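Long-range contacts in lipid binding protein (PDB 5H0Q), which probably binds membrane domains that combine sphingomyelin with cholesterol, and has been introduced as a probe for following them: residues 146-150 / 177-183; 77-81 / 154-160; 12-18 / 28-32. All blocks are in the same frame, centred on the assembly; numbering follows the deposited sequence.

Contact 1: residues 146-150 / 177-183; sequences VEVRQ and SSYGDVK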
loop_
_atom_site.group_PDB
_atom_site.type_symbol
_atom_site.label_atom_id
_atom_site.label_comp_id
_atom_site.label_asym_id
_atom_site.label_seq_id
_atom_site.Cartn_x
_atom_site.Cartn_y
_atom_site.Cartn_z
ATOM N N VAL A 146 8.680 -2.651 0.113
ATOM C CA VAL A 146 8.083 -2.261 1.382
ATOM C C VAL A 146 9.162 -2.323 2.455
ATOM O O VAL A 146 10.063 -3.160 2.406
ATOM C CB VAL A 146 6.873 -3.126 1.794
ATOM C CG1 VAL A 146 5.728 -2.909 0.832
ATOM C CG2 VAL A 146 7.272 -4.592 1.834
ATOM N N GLU A 147 9.071 -1.407 3.411
ATOM C CA GLU A 147 9.909 -1.446 4.615
ATOM C C GLU A 147 9.073 -1.014 5.800
ATOM O O GLU A 147 8.395 0.016 5.729
ATOM C CB GLU A 147 11.123 -0.535 4.508
ATOM C CG GLU A 147 12.189 -1.073 3.594
ATOM C CD GLU A 147 13.473 -0.245 3.591
ATOM O OE1 GLU A 147 13.533 0.784 4.295
ATOM O OE2 GLU A 147 14.399 -0.619 2.839
ATOM N N VAL A 148 9.130 -1.784 6.884
ATOM C CA VAL A 148 8.521 -1.400 8.150
ATOM C C VAL A 148 9.651 -0.936 9.056
ATOM O O VAL A 148 10.632 -1.656 9.224
ATOM C CB VAL A 148 7.752 -2.559 8.807
ATOM C CG1 VAL A 148 6.951 -2.055 10.003
ATOM C CG2 VAL A 148 6.825 -3.251 7.819
ATOM N N ARG A 149 9.523 0.267 9.606
ATOM C CA ARG A 149 10.538 0.850 10.478
ATOM C C ARG A 149 9.864 1.658 11.583
ATOM O O ARG A 149 8.649 1.829 11.606
ATOM C CB ARG A 149 11.499 1.748 9.686
ATOM C CG ARG A 149 12.351 1.014 8.664
ATOM C CD ARG A 149 13.325 0.033 9.275
ATOM N NE ARG A 149 14.275 -0.495 8.288
ATOM C CZ ARG A 149 14.056 -1.527 7.472
ATOM N NH1 ARG A 149 12.912 -2.185 7.524
ATOM N NH2 ARG A 149 15.007 -1.918 6.620
ATOM N N GLN A 150 10.687 2.160 12.510
ATOM C CA GLN A 150 10.177 3.053 13.540
ATOM C C GLN A 150 9.592 4.304 12.896
ATOM O O GLN A 150 10.076 4.785 11.866
ATOM C CB GLN A 150 11.291 3.445 14.523
ATOM C CG GLN A 150 11.804 2.299 15.353
ATOM C CD GLN A 150 11.016 2.116 16.632
ATOM O OE1 GLN A 150 10.318 3.024 17.073
ATOM N NE2 GLN A 150 11.123 0.940 17.233
ATOM N N SER A 177 8.652 -7.242 4.363
ATOM C CA SER A 177 9.367 -6.585 5.461
ATOM C C SER A 177 8.624 -6.844 6.760
ATOM O O SER A 177 7.402 -6.968 6.773
ATOM C CB SER A 177 9.478 -5.070 5.202
ATOM O OG SER A 177 10.199 -4.391 6.218
ATOM N N SER A 178 9.363 -6.902 7.858
ATOM C CA SER A 178 8.749 -7.032 9.182
ATOM C C SER A 178 9.494 -6.176 10.193
ATOM O O SER A 178 10.729 -6.174 10.213
ATOM C CB SER A 178 8.741 -8.483 9.682
ATOM O OG SER A 178 7.937 -9.321 8.872
ATOM N N TYR A 179 8.743 -5.495 11.066
ATOM C CA TYR A 179 9.350 -4.796 12.196
ATOM C C TYR A 179 8.365 -4.815 13.355
ATOM O O TYR A 179 7.178 -4.567 13.176
ATOM C CB TYR A 179 9.732 -3.361 11.830
ATOM C CG TYR A 179 10.576 -2.699 12.890
ATOM C CD1 TYR A 179 11.958 -2.663 12.781
ATOM C CD2 TYR A 179 9.991 -2.127 13.999
ATOM C CE1 TYR A 179 12.743 -2.069 13.753
ATOM C CE2 TYR A 179 10.768 -1.532 14.992
ATOM C CZ TYR A 179 12.133 -1.500 14.856
ATOM O OH TYR A 179 12.907 -0.914 15.823
ATOM N N GLY A 180 8.860 -5.113 14.547
ATOM C CA GLY A 180 7.950 -5.283 15.663
ATOM C C GLY A 180 6.948 -6.382 15.381
ATOM O O GLY A 180 7.302 -7.490 14.969
ATOM N N ASP A 181 5.667 -6.072 15.571
ATOM C CA ASP A 181 4.599 -7.037 15.354
ATOM C C ASP A 181 4.031 -6.971 13.939
ATOM O O ASP A 181 3.166 -7.792 13.604
ATOM C CB ASP A 181 3.444 -6.804 16.344
ATOM C CG ASP A 181 3.833 -7.062 17.796
ATOM O OD1 ASP A 181 4.579 -8.010 18.082
ATOM O OD2 ASP A 181 3.358 -6.300 18.658
ATOM N N VAL A 182 4.465 -5.990 13.133
ATOM C CA VAL A 182 3.827 -5.642 11.860
ATOM C C VAL A 182 4.617 -6.221 10.698
ATOM O O VAL A 182 5.856 -6.220 10.691
ATOM C CB VAL A 182 3.704 -4.115 11.723
ATOM C CG1 VAL A 182 3.191 -3.718 10.325
ATOM C CG2 VAL A 182 2.776 -3.583 12.782
ATOM N N LYS A 183 3.882 -6.687 9.695
ATOM C CA LYS A 183 4.430 -7.182 8.451
ATOM C C LYS A 183 3.861 -6.387 7.288
ATOM O O LYS A 183 2.714 -5.905 7.324
ATOM C CB LYS A 183 4.102 -8.657 8.262
ATOM C CG LYS A 183 4.639 -9.569 9.338
ATOM C CD LYS A 183 4.186 -11.005 9.131
ATOM C CE LYS A 183 2.776 -11.235 9.656
ATOM N NZ LYS A 183 2.716 -11.153 11.143
#

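Contact 2: residues 77-81 / 154-160; sequences IEESF and WWKNGSK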
loop_
_atom_site.group_PDB
_atom_site.type_symbol
_atom_site.label_atom_id
_atom_site.label_comp_id
_atom_site.label_asym_id
_atom_site.label_seq_id
_atom_site.Cartn_x
_atom_site.Cartn_y
_atom_site.Cartn_z
ATOM N N ILE A 77 3.441 10.501 4.575
ATOM C CA ILE A 77 4.264 11.045 3.504
ATOM C C ILE A 77 3.739 10.481 2.200
ATOM O O ILE A 77 3.403 9.294 2.122
ATOM C CB ILE A 77 5.747 10.661 3.657
ATOM C CG1 ILE A 77 6.307 11.196 4.965
ATOM C CG2 ILE A 77 6.554 11.190 2.501
ATOM C CD1 ILE A 77 7.679 10.629 5.334
ATOM N N GLU A 78 3.680 11.337 1.183
ATOM C CA GLU A 78 3.533 10.937 -0.213
ATOM C C GLU A 78 4.651 11.612 -0.984
ATOM O O GLU A 78 4.862 12.814 -0.829
ATOM C CB GLU A 78 2.201 11.385 -0.801
ATOM C CG GLU A 78 0.980 10.845 -0.155
ATOM C CD GLU A 78 -0.264 11.502 -0.715
ATOM O OE1 GLU A 78 -0.133 12.328 -1.651
ATOM O OE2 GLU A 78 -1.368 11.201 -0.219
ATOM N N GLU A 79 5.375 10.856 -1.803
ATOM C CA GLU A 79 6.469 11.454 -2.551
ATOM C C GLU A 79 6.512 10.882 -3.961
ATOM O O GLU A 79 6.462 9.662 -4.134
ATOM C CB GLU A 79 7.792 11.203 -1.819
ATOM C CG GLU A 79 9.005 11.840 -2.440
ATOM C CD GLU A 79 9.038 13.365 -2.317
ATOM O OE1 GLU A 79 8.271 13.933 -1.515
ATOM O OE2 GLU A 79 9.853 13.994 -3.026
ATOM N N SER A 80 6.592 11.770 -4.956
ATOM C CA SER A 80 6.848 11.401 -6.351
ATOM C C SER A 80 8.327 11.563 -6.647
ATOM O O SER A 80 8.854 12.680 -6.585
ATOM C CB SER A 80 6.061 12.267 -7.333
ATOM O OG SER A 80 4.675 12.110 -7.163
ATOM N N PHE A 81 8.981 10.471 -7.021
ATOM C CA PHE A 81 10.345 10.566 -7.510
ATOM C C PHE A 81 10.392 10.795 -9.013
ATOM O O PHE A 81 11.216 11.579 -9.499
ATOM C CB PHE A 81 11.124 9.299 -7.152
ATOM C CG PHE A 81 11.129 8.979 -5.683
ATOM C CD1 PHE A 81 11.686 9.854 -4.779
ATOM C CD2 PHE A 81 10.599 7.790 -5.215
ATOM C CE1 PHE A 81 11.701 9.558 -3.430
ATOM C CE2 PHE A 81 10.610 7.486 -3.870
ATOM C CZ PHE A 81 11.165 8.372 -2.976
ATOM N N TRP A 154 11.700 7.848 7.817
ATOM C CA TRP A 154 11.874 8.601 6.571
ATOM C C TRP A 154 11.517 10.040 6.886
ATOM O O TRP A 154 10.490 10.271 7.519
ATOM C CB TRP A 154 10.997 8.034 5.417
ATOM C CG TRP A 154 11.422 6.609 5.106
ATOM C CD1 TRP A 154 12.478 6.222 4.338
ATOM C CD2 TRP A 154 10.866 5.400 5.661
ATOM N NE1 TRP A 154 12.614 4.858 4.369
ATOM C CE2 TRP A 154 11.636 4.327 5.166
ATOM C CE3 TRP A 154 9.796 5.125 6.521
ATOM C CZ2 TRP A 154 11.376 3.003 5.507
ATOM C CZ3 TRP A 154 9.530 3.816 6.843
ATOM C CH2 TRP A 154 10.329 2.769 6.355
ATOM N N TRP A 155 12.308 11.020 6.451
ATOM C CA TRP A 155 13.484 10.848 5.606
ATOM C C TRP A 155 14.799 10.893 6.389
ATOM O O TRP A 155 15.864 10.763 5.812
ATOM C CB TRP A 155 13.502 11.938 4.525
ATOM C CG TRP A 155 12.270 11.945 3.694
ATOM C CD1 TRP A 155 11.265 12.868 3.713
ATOM C CD2 TRP A 155 11.897 10.968 2.727
ATOM N NE1 TRP A 155 10.284 12.518 2.820
ATOM C CE2 TRP A 155 10.652 11.354 2.200
ATOM C CE3 TRP A 155 12.493 9.795 2.261
ATOM C CZ2 TRP A 155 9.998 10.622 1.221
ATOM C CZ3 TRP A 155 11.838 9.064 1.295
ATOM C CH2 TRP A 155 10.604 9.476 0.785
ATOM N N LYS A 156 14.745 11.067 7.708
ATOM C CA LYS A 156 15.984 11.325 8.438
ATOM C C LYS A 156 16.943 10.134 8.376
ATOM O O LYS A 156 18.157 10.318 8.246
ATOM C CB LYS A 156 15.669 11.715 9.879
ATOM C CG LYS A 156 14.964 10.669 10.690
ATOM C CD LYS A 156 14.978 11.023 12.177
ATOM C CE LYS A 156 14.031 10.139 12.961
ATOM N NZ LYS A 156 14.104 10.390 14.411
ATOM N N ASN A 157 16.428 8.911 8.448
ATOM C CA ASN A 157 17.262 7.712 8.412
ATOM C C ASN A 157 17.281 7.040 7.047
ATOM O O ASN A 157 18.033 6.079 6.844
ATOM C CB ASN A 157 16.788 6.724 9.471
ATOM C CG ASN A 157 16.999 7.253 10.871
ATOM O OD1 ASN A 157 17.905 8.042 11.103
ATOM N ND2 ASN A 157 16.161 6.839 11.800
ATOM N N GLY A 158 16.487 7.534 6.108
ATOM C CA GLY A 158 16.501 7.061 4.741
ATOM C C GLY A 158 16.113 8.192 3.813
ATOM O O GLY A 158 14.935 8.540 3.707
ATOM N N SER A 159 17.097 8.789 3.154
ATOM C CA SER A 159 16.843 9.950 2.322
ATOM C C SER A 159 16.039 9.570 1.090
ATOM O O SER A 159 15.999 8.410 0.668
ATOM C CB SER A 159 18.150 10.577 1.865
ATOM O OG SER A 159 18.776 9.732 0.916
ATOM N N LYS A 160 15.417 10.588 0.494
ATOM C CA LYS A 160 14.708 10.395 -0.770
ATOM C C LYS A 160 15.632 9.814 -1.821
ATOM O O LYS A 160 15.246 8.908 -2.568
ATOM C CB LYS A 160 14.132 11.723 -1.255
ATOM C CG LYS A 160 13.099 12.322 -0.325
ATOM C CD LYS A 160 12.624 13.686 -0.811
ATOM C CE LYS A 160 11.524 14.241 0.080
ATOM N NZ LYS A 160 11.098 15.606 -0.315
#

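Contact 3: residues 12-18 / 28-32; sequences LRVMEEY and DMAKV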
loop_
_atom_site.group_PDB
_atom_site.type_symbol
_atom_site.label_atom_id
_atom_site.label_comp_id
_atom_site.label_asym_id
_atom_site.label_seq_id
_atom_site.Cartn_x
_atom_site.Cartn_y
_atom_site.Cartn_z
ATOM N N LEU A 12 -15.765 -7.402 16.086
ATOM C CA LEU A 12 -15.453 -8.735 16.595
ATOM C C LEU A 12 -16.373 -9.168 17.721
ATOM O O LEU A 12 -16.581 -10.377 17.899
ATOM C CB LEU A 12 -14.005 -8.819 17.064
ATOM C CG LEU A 12 -13.000 -9.255 16.002
ATOM C CD1 LEU A 12 -12.814 -8.199 14.910
ATOM C CD2 LEU A 12 -11.665 -9.647 16.633
ATOM N N ARG A 13 -16.948 -8.228 18.475
ATOM C CA ARG A 13 -17.784 -8.619 19.610
ATOM C C ARG A 13 -19.123 -9.197 19.184
ATOM O O ARG A 13 -19.790 -9.829 20.008
ATOM C CB ARG A 13 -18.010 -7.431 20.546
ATOM C CG ARG A 13 -16.756 -7.061 21.345
ATOM C CD ARG A 13 -17.050 -6.722 22.797
ATOM N NE ARG A 13 -15.812 -6.640 23.578
ATOM C CZ ARG A 13 -15.305 -7.638 24.287
ATOM N NH1 ARG A 13 -15.932 -8.799 24.365
ATOM N NH2 ARG A 13 -14.178 -7.464 24.969
ATOM N N VAL A 14 -19.536 -9.013 17.923
ATOM C CA VAL A 14 -20.720 -9.712 17.419
ATOM C C VAL A 14 -20.369 -11.039 16.757
ATOM O O VAL A 14 -21.276 -11.753 16.294
ATOM C CB VAL A 14 -21.530 -8.866 16.407
ATOM C CG1 VAL A 14 -22.091 -7.623 17.067
ATOM C CG2 VAL A 14 -20.691 -8.483 15.215
ATOM N N MET A 15 -19.091 -11.392 16.682
ATOM C CA MET A 15 -18.669 -12.657 16.114
ATOM C C MET A 15 -18.693 -13.754 17.169
ATOM O O MET A 15 -18.325 -13.528 18.328
ATOM C CB MET A 15 -17.270 -12.531 15.527
ATOM C CG MET A 15 -17.228 -11.611 14.337
ATOM S SD MET A 15 -15.588 -11.359 13.666
ATOM C CE MET A 15 -15.272 -12.962 12.952
ATOM N N GLU A 16 -19.111 -14.951 16.752
ATOM C CA GLU A 16 -19.192 -16.082 17.674
ATOM C C GLU A 16 -17.856 -16.320 18.363
ATOM O O GLU A 16 -17.797 -16.571 19.576
ATOM C CB GLU A 16 -19.609 -17.339 16.920
ATOM C CG GLU A 16 -19.830 -18.547 17.814
ATOM C CD GLU A 16 -21.258 -18.642 18.299
ATOM O OE1 GLU A 16 -22.161 -18.747 17.438
ATOM O OE2 GLU A 16 -21.478 -18.608 19.531
ATOM N N GLU A 17 -16.769 -16.251 17.597
ATOM C CA GLU A 17 -15.464 -16.613 18.123
ATOM C C GLU A 17 -14.961 -15.647 19.185
ATOM O O GLU A 17 -14.110 -16.039 19.989
ATOM C CB GLU A 17 -14.456 -16.713 16.972
ATOM C CG GLU A 17 -13.023 -16.969 17.432
ATOM C CD GLU A 17 -12.095 -17.286 16.278
ATOM O OE1 GLU A 17 -12.574 -17.296 15.127
ATOM O OE2 GLU A 17 -10.891 -17.525 16.520
ATOM N N TYR A 18 -15.462 -14.406 19.230
ATOM C CA TYR A 18 -14.887 -13.384 20.102
ATOM C C TYR A 18 -15.869 -12.730 21.071
ATOM O O TYR A 18 -15.425 -11.977 21.949
ATOM C CB TYR A 18 -14.235 -12.277 19.265
ATOM C CG TYR A 18 -13.132 -12.765 18.344
ATOM C CD1 TYR A 18 -11.865 -13.047 18.843
ATOM C CD2 TYR A 18 -13.345 -12.913 16.977
ATOM C CE1 TYR A 18 -10.848 -13.475 18.009
ATOM C CE2 TYR A 18 -12.328 -13.355 16.135
ATOM C CZ TYR A 18 -11.080 -13.618 16.665
ATOM O OH TYR A 18 -10.061 -14.053 15.860
ATOM N N ASP A 28 -6.173 -10.195 17.335
ATOM C CA ASP A 28 -7.486 -10.729 16.951
ATOM C C ASP A 28 -8.076 -9.925 15.796
ATOM O O ASP A 28 -8.589 -10.485 14.814
ATOM C CB ASP A 28 -8.446 -10.684 18.146
ATOM C CG ASP A 28 -8.033 -11.587 19.295
ATOM O OD1 ASP A 28 -7.375 -12.634 19.076
ATOM O OD2 ASP A 28 -8.383 -11.249 20.470
ATOM N N MET A 29 -8.028 -8.595 15.895
ATOM C CA MET A 29 -8.642 -7.791 14.847
ATOM C C MET A 29 -7.867 -7.908 13.543
ATOM O O MET A 29 -8.461 -7.899 12.457
ATOM C CB MET A 29 -8.735 -6.339 15.306
ATOM C CG MET A 29 -9.604 -6.198 16.528
ATOM S SD MET A 29 -9.835 -4.485 17.016
ATOM C CE MET A 29 -8.274 -4.121 17.720
ATOM N N ALA A 30 -6.550 -8.059 13.635
ATOM C CA ALA A 30 -5.730 -8.240 12.444
ATOM C C ALA A 30 -6.027 -9.573 11.776
ATOM O O ALA A 30 -6.104 -9.662 10.539
ATOM C CB ALA A 30 -4.254 -8.128 12.831
ATOM N N LYS A 31 -6.230 -10.622 12.576
ATOM C CA LYS A 31 -6.523 -11.938 12.016
ATOM C C LYS A 31 -7.825 -11.907 11.238
ATOM O O LYS A 31 -7.904 -12.423 10.121
ATOM C CB LYS A 31 -6.600 -12.979 13.128
ATOM C CG LYS A 31 -7.003 -14.374 12.643
ATOM C CD LYS A 31 -7.096 -15.356 13.798
ATOM C CE LYS A 31 -7.722 -16.671 13.355
ATOM N NZ LYS A 31 -7.826 -17.658 14.465
ATOM N N VAL A 32 -8.851 -11.274 11.797
ATOM C CA VAL A 32 -10.132 -11.195 11.106
ATOM C C VAL A 32 -9.993 -10.389 9.823
ATOM O O VAL A 32 -10.480 -10.792 8.763
ATOM C CB VAL A 32 -11.194 -10.614 12.058
ATOM C CG1 VAL A 32 -12.534 -10.457 11.348
ATOM C CG2 VAL A 32 -11.376 -11.547 13.214
HETATM O O HOH W 1 -7.462 -14.321 17.087
#

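Contact 1: residues 146-150 / 177-183
Ser177 OG accepts the backbone N-H of Val148, with N to OG 2.9 Å and an N-H...O angle of 162°. This hydroxyl stands in for a carbonyl. Strands 146-150 and 177-179 run nearly parallel, yet no backbone-to-backbone hydrogen bond joins them. OG is carried across because it lies anti to the backbone N of Ser177 (chi1 -178°). Two residues earlier on the same strand, Ser175 OG likewise takes the N-H of Val146, while Glu147 and Arg149 turn their backbone polar groups to strand 126-134. Ser177 OG also lies at the edge of the Arg149 guanidinium, in its plane, but at 3.7 Å from NH1 it is too far to be called a bond. NH1 instead donates to Val148 O at 2.9 Å, coming from above the carbonyl plane.

Gln150 NE2 donates to Tyr179 OH at 2.9 Å, almost straight at 169°; the hydroxyl oxygen sits in the amide plane, and that plane stands perpendicular to the ring. A bend at chi2 folds the Gln150 chain back to the phenol, and Arg149 CA lies over one ring face, near its rim. Below these bonds Val148 CG1 packs on Tyr179 CB at 3.6 Å and meets Val182 CG1 at 4.1 Å, with Leu126 of strand 126-134 touching all three residues.

Tyr179 and Val182 are the ends of a type II' turn with Gly180, of positive phi, and Asp181 at its corners, held by Tyr179 N to Val182 O at 3.0 Å and Val182 N to Tyr179 O at 3.1 Å. This is a two-residue beta hairpin whose first strand is stitched by side chains to the outermost strand of another sheet, consistent with a beta sandwich.

Contact 2: residues 77-81 / 154-160
Trp155 lays its indole against strand 73-80, so this contact is where the connection after strand 143-150, with a cis peptide bond ahead of Trp155, is packed onto the five-stranded antiparallel sheet. Ile77 comes over one face, its CD1 near the rim, while its CG2 reaches Trp155 CZ2 at 3.7 Å. Glu79 CB approaches CZ2 obliquely, and Phe81 CZ meets Trp155 CH2 at 4.0 Å from the opposite direction.

Across the contact the polar pairing is a single salt bridge, and a loose one. Glu79 has CG anti to its backbone N (chi1 -176°) and bends at chi2, which turns the carboxylate to Lys160. The ammonium stands over the carboxylate, about equally far from both oxygens, Lys160 NZ being 3.4 Å from Glu79 OE2 and 3.5 Å from OE1, each a weak hydrogen bond. Several other polar groups have partners beyond the contact: Glu78 OE1 has Arg90, Ser80 OG has His104. Ser159 is the N-cap of helix 160-169, its OG accepting the N-H of Tyr162. Within the connection, Gly158 N gives a weak bond to Trp155 O at 3.3 Å, and Gly158 O lies at the edge of the indole, in its plane.

On the strand side, Ile77, Glu79 and Phe81 send their backbone hydrogen bonds to Val119, Cys117 and Ala115 of strand 114-121. Lys160 does double duty: beyond its salt bridge, the start of its extended chain covers the indole face opposite Ile77, with CG 3.4 Å above the centre of the Trp155 ring.

Contact 3: residues 12-18 / 28-32
The Tyr18 ring is sandwiched between aliphatic groups of its own segment, Glu17 CG over the centre of one face and Leu12 CD2 over the centre of the other, 3.6 Å above the plane. Helix 26-35 meets the ring obliquely: Asp28 CG stands 3.6 Å from Tyr18 CE1, the carboxylate and ring planes 45° apart, and Val32 CG2 comes equally close to CE2. A water occupies the edge in the ring plane. It lies 2.9 Å from Tyr18 OH and donates to Asp28 OD1 at 2.6 Å, linking phenol and carboxylate where no direct hydrogen bond crosses between the segments.

Leu12 is the wedge beneath. Its CD2 reaches Asp28 CB at 3.7 Å and Met29 CG a little farther on, while CD1 lies along Val32. Met15 and Val32 meet tip to tip, SD to CG1 3.9 Å; chi1 and the extended chi2 (177°) carry the sulfur there, and the bend at chi3 (70°) sets CE, which also lies near the valine methyls. Backbone bonds from Met15 N to Leu12 O and from Tyr18 N to Met15 O fold residues 12-18 so that all three apolar side chains face the helix.

The one ion pair between the segments is long: Glu17, poorly ordered, holds Lys31 only loosely, OE2 to NZ 3.7 Å. Asp28 OD2, by contrast, has Lys21 and the N-H of Thr25. With that pair on one oxygen and a donating water on the other, the carboxylate is probably ionised, and cohesion here rests on apolar packing with a single water relay.

In the fold
Contacts 1 and 2 are neighbours, their centres 16 Å apart, and Trp154 is the joint. Its indole turns away from strand 73-80 to the far edge of the same sheet, where CZ2 comes 3.3 Å from Glu147 OE1 and CH2 lies 3.5 Å from Arg149 CG. Since strand 143-150 leads straight into helix 153-156, the segments of the two contacts alternate along the chain. Contact 3 closes earlier in sequence and stands apart: its centre is 24 Å from that of contact 1, with nearest atoms about 7 Å apart, and 36 Å from contact 2, across the middle of the molecule. These contacts alone do not settle which surface meets lipid.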